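Local coordinates for protein folylpolyglutamate synthase/dihydrofolate synthase (Thermotoga maritima, PDB 1O5Z) that probably catalyses the ATP-dependent, magnesium-requiring addition of L-glutamate to dihydropteroate and to tetrahydrofolyl polyglutamates in folate biosynthesis, at residues Gly82-Pro87 with Val135-Ala140; Arg212-Glu215 with Met220-Val223; Lys303-Phe308 with Tyr426-Leu431. All blocks are in the same frame, centred on the assembly; numbering follows the deposited sequence.

Contact 1 of 3, residues Gly82-Pro87 with Val135-Ala140; sequences GSYYSP and VVTAMA
Tyr84 spans the gap between strand 82-84 and helix 135-140, and its ring carries nearly all of the contact. With CG anti to the backbone N (chi1 -174°), the ring extends from the strand to the helix and meets Val136 and Ala140, one turn apart on that helix, and Thr137 next to Val136. The Ala140 methyl sits closest to the base of the ring, CB lying 3.4 Å from Tyr84 CD1, and it approaches obliquely. Further out, Val136 comes to the ring edge, in its plane: its CG1 is 4.0 Å from Tyr84 CE1 and 3.6 Å from Tyr84 OH. Strand 81-84 belongs to the mixed, largely parallel sheet of the Mur ligase middle domain, a P-loop NTPase-type fold, and helix 132-146 packs on that sheet, running nearly antiparallel to this strand at 170° between the local axes. Thr137 receives the far end of the tyrosine. Its OG1 is anti to the carbonyl carbon (chi1 -61°), which puts the hydroxyl oxygen 2.7 Å from Tyr84 OH, close enough for a hydrogen bond between these buried groups, and leaves CG2 near Tyr84 CE2. Thr137 OG1 is also hydrogen-bonded to Phe133 O, one turn earlier in the same helix. Ile96, on the neighbouring strand 96-98, touches both Tyr84 and Ala140.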
loop_
_atom_site.group_PDB
_atom_site.type_symbol
_atom_site.label_atom_id
_atom_site.label_comp_id
_atom_site.label_asym_id
_atom_site.label_seq_id
_atom_site.Cartn_x
_atom_site.Cartn_y
_atom_site.Cartn_z
ATOM N N GLY A 82 1.159 12.122 -10.512
ATOM C CA GLY A 82 2.224 11.355 -9.884
ATOM C C GLY A 82 1.635 10.693 -8.652
ATOM O O GLY A 82 0.793 11.254 -7.980
ATOM N N SER A 83 2.029 9.472 -8.368
ATOM C CA SER A 83 1.567 8.797 -7.182
ATOM C C SER A 83 2.753 8.076 -6.551
ATOM O O SER A 83 3.652 7.567 -7.221
ATOM C CB SER A 83 0.387 7.845 -7.492
ATOM O OG SER A 83 0.705 6.906 -8.504
ATOM N N TYR A 84 2.741 8.120 -5.224
ATOM C CA TYR A 84 3.874 7.725 -4.381
ATOM C C TYR A 84 3.428 6.712 -3.332
ATOM O O TYR A 84 2.570 7.030 -2.538
ATOM C CB TYR A 84 4.514 8.945 -3.716
ATOM C CG TYR A 84 5.731 8.561 -2.974
ATOM C CD1 TYR A 84 6.756 7.879 -3.599
ATOM C CD2 TYR A 84 5.854 8.821 -1.628
ATOM C CE1 TYR A 84 7.896 7.497 -2.902
ATOM C CE2 TYR A 84 6.974 8.432 -0.920
ATOM C CZ TYR A 84 7.991 7.779 -1.556
ATOM O OH TYR A 84 9.096 7.383 -0.825
ATOM N N TYR A 85 3.998 5.500 -3.397
ATOM C CA TYR A 85 3.650 4.438 -2.474
ATOM C C TYR A 85 4.863 3.896 -1.753
ATOM O O TYR A 85 5.990 4.127 -2.152
ATOM C CB TYR A 85 2.951 3.296 -3.194
ATOM C CG TYR A 85 1.771 3.716 -4.050
ATOM C CD1 TYR A 85 1.960 4.232 -5.325
ATOM C CD2 TYR A 85 0.461 3.576 -3.596
ATOM C CE1 TYR A 85 0.867 4.573 -6.124
ATOM C CE2 TYR A 85 -0.625 3.942 -4.392
ATOM C CZ TYR A 85 -0.414 4.437 -5.642
ATOM O OH TYR A 85 -1.480 4.800 -6.422
ATOM N N SER A 86 4.576 3.169 -0.687
ATOM C CA SER A 86 5.570 2.403 0.092
ATOM C C SER A 86 4.814 1.329 0.856
ATOM O O SER A 86 3.685 1.567 1.258
ATOM C CB SER A 86 6.332 3.250 1.113
ATOM O OG SER A 86 5.426 3.997 1.934
ATOM N N PRO A 87 5.405 0.161 1.036
ATOM C CA PRO A 87 6.716 -0.161 0.494
ATOM C C PRO A 87 6.471 -0.690 -0.939
ATOM O O PRO A 87 5.678 -0.104 -1.648
ATOM C CB PRO A 87 7.233 -1.201 1.480
ATOM C CG PRO A 87 5.923 -1.915 1.934
ATOM C CD PRO A 87 4.805 -0.962 1.756
ATOM N N VAL A 135 15.420 9.509 0.714
ATOM C CA VAL A 135 15.948 9.589 -0.652
ATOM C C VAL A 135 14.866 9.222 -1.697
ATOM O O VAL A 135 14.668 9.912 -2.677
ATOM C CB VAL A 135 17.170 8.702 -0.811
ATOM C CG1 VAL A 135 17.612 8.683 -2.290
ATOM C CG2 VAL A 135 18.285 9.247 0.008
ATOM N N VAL A 136 14.160 8.122 -1.446
ATOM C CA VAL A 136 13.159 7.644 -2.384
ATOM C C VAL A 136 12.034 8.685 -2.533
ATOM O O VAL A 136 11.527 8.956 -3.627
ATOM C CB VAL A 136 12.600 6.276 -1.954
ATOM C CG1 VAL A 136 11.499 5.815 -2.942
ATOM C CG2 VAL A 136 13.687 5.292 -1.896
ATOM N N THR A 137 11.642 9.264 -1.416
ATOM C CA THR A 137 10.596 10.265 -1.439
ATOM C C THR A 137 11.014 11.461 -2.256
ATOM O O THR A 137 10.236 11.992 -3.024
ATOM C CB THR A 137 10.232 10.688 0.005
ATOM O OG1 THR A 137 9.763 9.541 0.724
ATOM C CG2 THR A 137 9.072 11.671 0.001
ATOM N N ALA A 138 12.244 11.905 -2.067
ATOM C CA ALA A 138 12.757 13.040 -2.812
ATOM C C ALA A 138 12.862 12.697 -4.304
ATOM O O ALA A 138 12.640 13.563 -5.187
ATOM C CB ALA A 138 14.097 13.462 -2.235
ATOM N N MET A 139 13.243 11.445 -4.578
ATOM C CA MET A 139 13.235 10.944 -5.935
ATOM C C MET A 139 11.856 11.061 -6.562
ATOM O O MET A 139 11.721 11.519 -7.667
ATOM C CB MET A 139 13.615 9.490 -5.956
ATOM C CG MET A 139 15.093 9.205 -5.749
ATOM S SD MET A 139 15.460 7.404 -5.949
ATOM C CE MET A 139 14.347 7.000 -7.351
ATOM N N ALA A 140 10.818 10.622 -5.850
ATOM C CA ALA A 140 9.473 10.764 -6.353
ATOM C C ALA A 140 9.140 12.210 -6.594
ATOM O O ALA A 140 8.681 12.553 -7.652
ATOM C CB ALA A 140 8.513 10.156 -5.402
#

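Contact 2 of 3, residues Arg212-Glu215 with Met220-Val223; sequences RKRE and MEDV
Arg214 and Glu221 meet through their charged ends, the guanidinium reaching from the first turn of helix 214-227 to a carboxylate two turns further on. The two side chains cross at about a right angle, and the arginine presents its end, with NH1 and NH2 each directed to a different carboxylate oxygen. Arg214 NH2 lies 2.6 Å from Glu221 OE2, the shorter of the two bonds, while Arg214 NH1 is 3.2 Å from Glu221 OE1. Both oxygens are approached on their syn side. The pairing is nevertheless not flat: the guanidinium and carboxylate planes are turned 42° apart, and the N-H...O angles of 141° and 146° show that neither bond is straight. A further, weak bond from Arg214 NH1 to Glu221 OE2 completes the twisted bidentate salt bridge.

Different chain shapes bring the groups together. Arg214 starts out pointing away from Glu221 and folds back through bends at chi2 and chi3, whereas Glu221 points toward its partner and is extended beyond CG. The Glu221 side chain also touches Met231 of strand 231-233. Arg214 is exposed and touches a crystal neighbour, so lattice packing may influence its bent conformation; solvent would probably weaken the attraction between the charges.

The bridge links residues seven apart, two turns, along one helix, on the outer surface of the beta-alpha-beta unit formed by strand 207-209, helix 214-227 and strand 231-233 at the edge of the eight-stranded sheet of the Mur ligase middle domain.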
loop_
_atom_site.group_PDB
_atom_site.type_symbol
_atom_site.label_atom_id
_atom_site.label_comp_id
_atom_site.label_asym_id
_atom_site.label_seq_id
_atom_site.Cartn_x
_atom_site.Cartn_y
_atom_site.Cartn_z
ATOM N N ARG A 212 -13.352 5.726 13.359
ATOM C CA ARG A 212 -14.499 5.754 14.227
ATOM C C ARG A 212 -14.159 5.699 15.729
ATOM O O ARG A 212 -15.012 6.024 16.536
ATOM C CB ARG A 212 -15.413 4.585 13.888
ATOM C CG ARG A 212 -16.046 4.607 12.501
ATOM C CD ARG A 212 -17.156 3.584 12.438
ATOM N NE ARG A 212 -17.929 3.563 11.197
ATOM C CZ ARG A 212 -17.495 3.018 10.076
ATOM N NH1 ARG A 212 -16.278 2.461 9.999
ATOM N NH2 ARG A 212 -18.268 3.046 9.002
ATOM N N LYS A 213 -12.945 5.308 16.123
ATOM C CA LYS A 213 -12.605 5.362 17.573
ATOM C C LYS A 213 -12.573 6.781 18.135
ATOM O O LYS A 213 -11.841 7.644 17.676
ATOM C CB LYS A 213 -11.265 4.691 17.882
ATOM C CG LYS A 213 -11.338 3.185 17.811
ATOM C CD LYS A 213 -10.003 2.577 18.093
ATOM C CE LYS A 213 -8.995 2.821 16.975
ATOM N NZ LYS A 213 -9.387 2.142 15.743
ATOM N N ARG A 214 -13.372 6.973 19.156
ATOM C CA ARG A 214 -13.520 8.239 19.836
ATOM C C ARG A 214 -12.179 8.877 20.201
ATOM O O ARG A 214 -11.980 10.073 20.016
ATOM C CB ARG A 214 -14.308 7.979 21.121
ATOM C CG ARG A 214 -15.391 8.983 21.505
ATOM C CD ARG A 214 -15.111 10.429 21.144
ATOM N NE ARG A 214 -15.356 10.682 19.727
ATOM C CZ ARG A 214 -15.360 11.880 19.164
ATOM N NH1 ARG A 214 -15.166 12.973 19.901
ATOM N NH2 ARG A 214 -15.585 11.976 17.855
ATOM N N GLU A 215 -11.286 8.055 20.743
ATOM C CA GLU A 215 -9.974 8.490 21.243
ATOM C C GLU A 215 -9.177 9.116 20.138
ATOM O O GLU A 215 -8.498 10.129 20.322
ATOM C CB GLU A 215 -9.148 7.296 21.700
ATOM C CG GLU A 215 -9.890 6.279 22.522
ATOM C CD GLU A 215 -10.531 5.132 21.728
ATOM O OE1 GLU A 215 -9.715 4.311 21.222
ATOM O OE2 GLU A 215 -11.814 5.030 21.651
ATOM N N MET A 220 -7.704 14.198 16.370
ATOM C CA MET A 220 -7.817 14.793 15.046
ATOM C C MET A 220 -8.727 16.005 15.078
ATOM O O MET A 220 -8.444 16.991 14.417
ATOM C CB MET A 220 -8.342 13.778 14.028
ATOM C CG MET A 220 -7.444 12.570 13.858
ATOM S SD MET A 220 -7.895 11.434 12.536
ATOM C CE MET A 220 -9.052 10.321 13.318
ATOM N N GLU A 221 -9.815 15.932 15.841
ATOM C CA GLU A 221 -10.705 17.068 16.021
ATOM C C GLU A 221 -9.962 18.255 16.587
ATOM O O GLU A 221 -10.117 19.371 16.102
ATOM C CB GLU A 221 -11.863 16.719 16.980
ATOM C CG GLU A 221 -12.938 15.858 16.324
ATOM C CD GLU A 221 -13.853 15.160 17.338
ATOM O OE1 GLU A 221 -13.892 15.556 18.528
ATOM O OE2 GLU A 221 -14.517 14.188 16.937
ATOM N N ASP A 222 -9.184 18.004 17.642
ATOM C CA ASP A 222 -8.433 19.052 18.305
ATOM C C ASP A 222 -7.413 19.675 17.355
ATOM O O ASP A 222 -7.313 20.892 17.278
ATOM C CB ASP A 222 -7.775 18.530 19.590
ATOM C CG ASP A 222 -8.802 18.148 20.659
ATOM O OD1 ASP A 222 -8.518 18.285 21.875
ATOM O OD2 ASP A 222 -9.944 17.717 20.382
ATOM N N VAL A 223 -6.682 18.853 16.614
ATOM C CA VAL A 223 -5.702 19.394 15.647
ATOM C C VAL A 223 -6.322 20.191 14.493
ATOM O O VAL A 223 -5.900 21.319 14.222
ATOM C CB VAL A 223 -4.779 18.311 15.099
ATOM C CG1 VAL A 223 -3.803 18.912 14.108
ATOM C CG2 VAL A 223 -4.032 17.646 16.270
#

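Contact 3 of 3, residues Lys303-Phe308 with Tyr426-Leu431; sequences KNLGRF and YVREFL. With SO4 (sulfate ion), chain C.
Arg428, Leu305 and Lys303 make the contact, with Arg428 contributing the most buried surface. Its side chain leaves helix 421-433, in the C-terminal part, with CG anti to the backbone N (chi1 -165°) and stays extended as far as NE, which carries the guanidinium to the loop running from helix 292-301 into strand 309-313 of the glutamate ligase region. There Leu305 crosses it at about a right angle and sets one methyl over a face of the flat group. Leu305 CD2 is 3.3 Å from Arg428 NH2 and 3.6 Å from Arg428 CZ, offset toward the rim of the guanidinium.

Lys303 adds a smaller patch with its aliphatic portion: its CD is 3.7 Å from Arg428 NH2 and comes in obliquely. The lysine chain bends at chi3 and chi4, and its NZ ends 4.8 Å from Arg428 NH2, near a like charge but not in contact with it. The strongest polar partner of Arg428 is Glu309, which forms a salt bridge with NH2. Glu309 also accepts a hydrogen bond from Gly306 N, so one carboxylate ties the arginine to the turn that bears Leu305.

That turn is a type II beta turn from Asn304 to Arg307, with Gly306 at positive phi. Away from the helix, Asn304 ND2 donates a hydrogen bond of 2.9 Å to O2 of a sulfate ion, probably from the crystallisation liquor. The sulfate is also bound by the backbone nitrogens of Gly62, Gly64 and Ser65, in the glycine-rich P-loop, consistent with a phosphate position of ATP. Across the contact itself, no hydrogen bond joins the two segments; the guanidinium packs against aliphatic groups, while Glu309 would offset its positive charge and probably eases its closeness to Lys303.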
loop_
_atom_site.group_PDB
_atom_site.type_symbol
_atom_site.label_atom_id
_atom_site.label_comp_id
_atom_site.label_asym_id
_atom_site.label_seq_id
_atom_site.Cartn_x
_atom_site.Cartn_y
_atom_site.Cartn_z
ATOM N N LYS A 303 -6.359 -1.079 -7.604
ATOM C CA LYS A 303 -5.778 -2.357 -7.278
ATOM C C LYS A 303 -4.817 -2.154 -6.118
ATOM O O LYS A 303 -3.993 -1.251 -6.176
ATOM C CB LYS A 303 -4.999 -2.851 -8.475
ATOM C CG LYS A 303 -4.429 -4.267 -8.263
ATOM C CD LYS A 303 -3.887 -4.879 -9.576
ATOM C CE LYS A 303 -5.032 -5.533 -10.442
ATOM N NZ LYS A 303 -4.875 -5.173 -11.906
ATOM N N ASN A 304 -4.929 -2.968 -5.067
ATOM C CA ASN A 304 -3.985 -2.949 -3.985
ATOM C C ASN A 304 -3.252 -4.254 -3.972
ATOM O O ASN A 304 -3.802 -5.295 -3.609
ATOM C CB ASN A 304 -4.692 -2.714 -2.646
ATOM C CG ASN A 304 -3.719 -2.230 -1.541
ATOM O OD1 ASN A 304 -2.513 -2.085 -1.775
ATOM N ND2 ASN A 304 -4.244 -2.005 -0.348
ATOM N N LEU A 305 -1.993 -4.218 -4.374
ATOM C CA LEU A 305 -1.291 -5.462 -4.688
ATOM C C LEU A 305 -1.058 -6.305 -3.436
ATOM O O LEU A 305 -0.623 -5.796 -2.396
ATOM C CB LEU A 305 0.042 -5.201 -5.395
ATOM C CG LEU A 305 0.107 -4.264 -6.600
ATOM C CD1 LEU A 305 1.554 -4.107 -6.972
ATOM C CD2 LEU A 305 -0.736 -4.710 -7.771
ATOM N N GLY A 306 -1.368 -7.593 -3.550
ATOM C CA GLY A 306 -1.149 -8.547 -2.485
ATOM C C GLY A 306 -2.012 -8.319 -1.267
ATOM O O GLY A 306 -1.749 -8.878 -0.225
ATOM N N ARG A 307 -3.052 -7.508 -1.410
ATOM C CA ARG A 307 -3.908 -7.201 -0.331
ATOM C C ARG A 307 -5.256 -7.786 -0.702
ATOM O O ARG A 307 -6.115 -7.115 -1.239
ATOM C CB ARG A 307 -3.963 -5.691 -0.183
ATOM C CG ARG A 307 -2.573 -5.042 0.190
ATOM C CD ARG A 307 -2.323 -4.849 1.685
ATOM N NE ARG A 307 -3.583 -5.089 2.360
ATOM C CZ ARG A 307 -4.011 -4.479 3.448
ATOM N NH1 ARG A 307 -3.269 -3.583 4.089
ATOM N NH2 ARG A 307 -5.203 -4.796 3.929
ATOM N N PHE A 308 -5.412 -9.064 -0.402
ATOM C CA PHE A 308 -6.616 -9.860 -0.722
ATOM C C PHE A 308 -6.935 -9.651 -2.147
ATOM O O PHE A 308 -8.050 -9.259 -2.521
ATOM C CB PHE A 308 -7.842 -9.579 0.163
ATOM C CG PHE A 308 -8.887 -10.673 0.071
ATOM C CD1 PHE A 308 -8.606 -11.951 0.521
ATOM C CD2 PHE A 308 -10.119 -10.439 -0.516
ATOM C CE1 PHE A 308 -9.533 -12.951 0.427
ATOM C CE2 PHE A 308 -11.045 -11.460 -0.610
ATOM C CZ PHE A 308 -10.724 -12.724 -0.155
ATOM N N TYR A 426 6.783 -12.348 -4.828
ATOM C CA TYR A 426 7.531 -13.233 -5.705
ATOM C C TYR A 426 6.645 -14.064 -6.600
ATOM O O TYR A 426 6.838 -14.153 -7.793
ATOM C CB TYR A 426 8.355 -14.148 -4.824
ATOM C CG TYR A 426 9.286 -15.120 -5.535
ATOM C CD1 TYR A 426 10.559 -14.737 -5.980
ATOM C CD2 TYR A 426 8.903 -16.447 -5.709
ATOM C CE1 TYR A 426 11.374 -15.657 -6.574
ATOM C CE2 TYR A 426 9.703 -17.340 -6.316
ATOM C CZ TYR A 426 10.929 -16.956 -6.738
ATOM O OH TYR A 426 11.682 -17.936 -7.316
ATOM N N VAL A 427 5.664 -14.677 -5.999
ATOM C CA VAL A 427 4.656 -15.452 -6.732
ATOM C C VAL A 427 3.777 -14.604 -7.659
ATOM O O VAL A 427 3.457 -14.997 -8.756
ATOM C CB VAL A 427 3.783 -16.207 -5.720
ATOM C CG1 VAL A 427 2.538 -16.806 -6.391
ATOM C CG2 VAL A 427 4.636 -17.285 -5.029
ATOM N N ARG A 428 3.358 -13.438 -7.200
ATOM C CA ARG A 428 2.616 -12.527 -8.023
ATOM C C ARG A 428 3.427 -12.167 -9.214
ATOM O O ARG A 428 2.904 -12.048 -10.316
ATOM C CB ARG A 428 2.300 -11.266 -7.249
ATOM C CG ARG A 428 1.235 -10.438 -7.897
ATOM C CD ARG A 428 1.107 -9.056 -7.355
ATOM N NE ARG A 428 -0.113 -8.485 -7.902
ATOM C CZ ARG A 428 -0.176 -7.958 -9.090
ATOM N NH1 ARG A 428 0.918 -7.841 -9.799
ATOM N NH2 ARG A 428 -1.314 -7.470 -9.555
ATOM N N GLU A 429 4.714 -11.938 -9.019
ATOM C CA GLU A 429 5.489 -11.515 -10.160
ATOM C C GLU A 429 5.504 -12.630 -11.215
ATOM O O GLU A 429 5.392 -12.381 -12.404
ATOM C CB GLU A 429 6.914 -11.121 -9.800
ATOM C CG GLU A 429 7.553 -10.351 -10.957
ATOM C CD GLU A 429 8.962 -9.918 -10.712
ATOM O OE1 GLU A 429 9.390 -10.067 -9.586
ATOM O OE2 GLU A 429 9.651 -9.450 -11.671
ATOM N N PHE A 430 5.646 -13.854 -10.774
ATOM C CA PHE A 430 5.770 -14.916 -11.712
ATOM C C PHE A 430 4.480 -15.187 -12.408
ATOM O O PHE A 430 4.452 -15.455 -13.595
ATOM C CB PHE A 430 6.279 -16.167 -11.054
ATOM C CG PHE A 430 6.802 -17.150 -12.040
ATOM C CD1 PHE A 430 8.058 -16.977 -12.589
ATOM C CD2 PHE A 430 6.023 -18.231 -12.447
ATOM C CE1 PHE A 430 8.536 -17.872 -13.523
ATOM C CE2 PHE A 430 6.503 -19.129 -13.382
ATOM C CZ PHE A 430 7.745 -18.951 -13.923
ATOM N N LEU A 431 3.405 -15.092 -11.657
ATOM C CA LEU A 431 2.085 -15.298 -12.197
ATOM C C LEU A 431 1.709 -14.267 -13.246
ATOM O O LEU A 431 1.029 -14.564 -14.242
ATOM C CB LEU A 431 1.072 -15.235 -11.046
ATOM C CG LEU A 431 0.864 -16.508 -10.207
ATOM C CD1 LEU A 431 -0.127 -16.240 -9.100
ATOM C CD2 LEU A 431 0.438 -17.692 -11.076
HETATM S S SO4 C . -3.109 -0.470 2.646
HETATM O O1 SO4 C . -3.415 -0.837 4.022
HETATM O O2 SO4 C . -2.454 -1.512 1.890
HETATM O O3 SO4 C . -2.204 0.676 2.791
HETATM O O4 SO4 C . -4.325 -0.153 1.888
#

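The three contacts follow one another along the chain without overlap. Contacts 1 and 2 both lie within the Mur ligase middle domain, on different parts of its eight-stranded sheet: contact 1 involves strand 81-84 and helix 132-146, while contact 2 lies on the helix leading to edge strand 231-233, with centres about 28 Å apart. Contact 3 joins the loop after helix 292-301 to helix 421-433 of the C-terminal part. Its centre is about 20 Å from that of contact 1, with nearest atoms about 6 Å apart, and about 34 Å from that of contact 2. Contacts 1 and 3 come near each other, whereas contact 2 lies farther from the chain's centre and on the opposite side of it from contact 3.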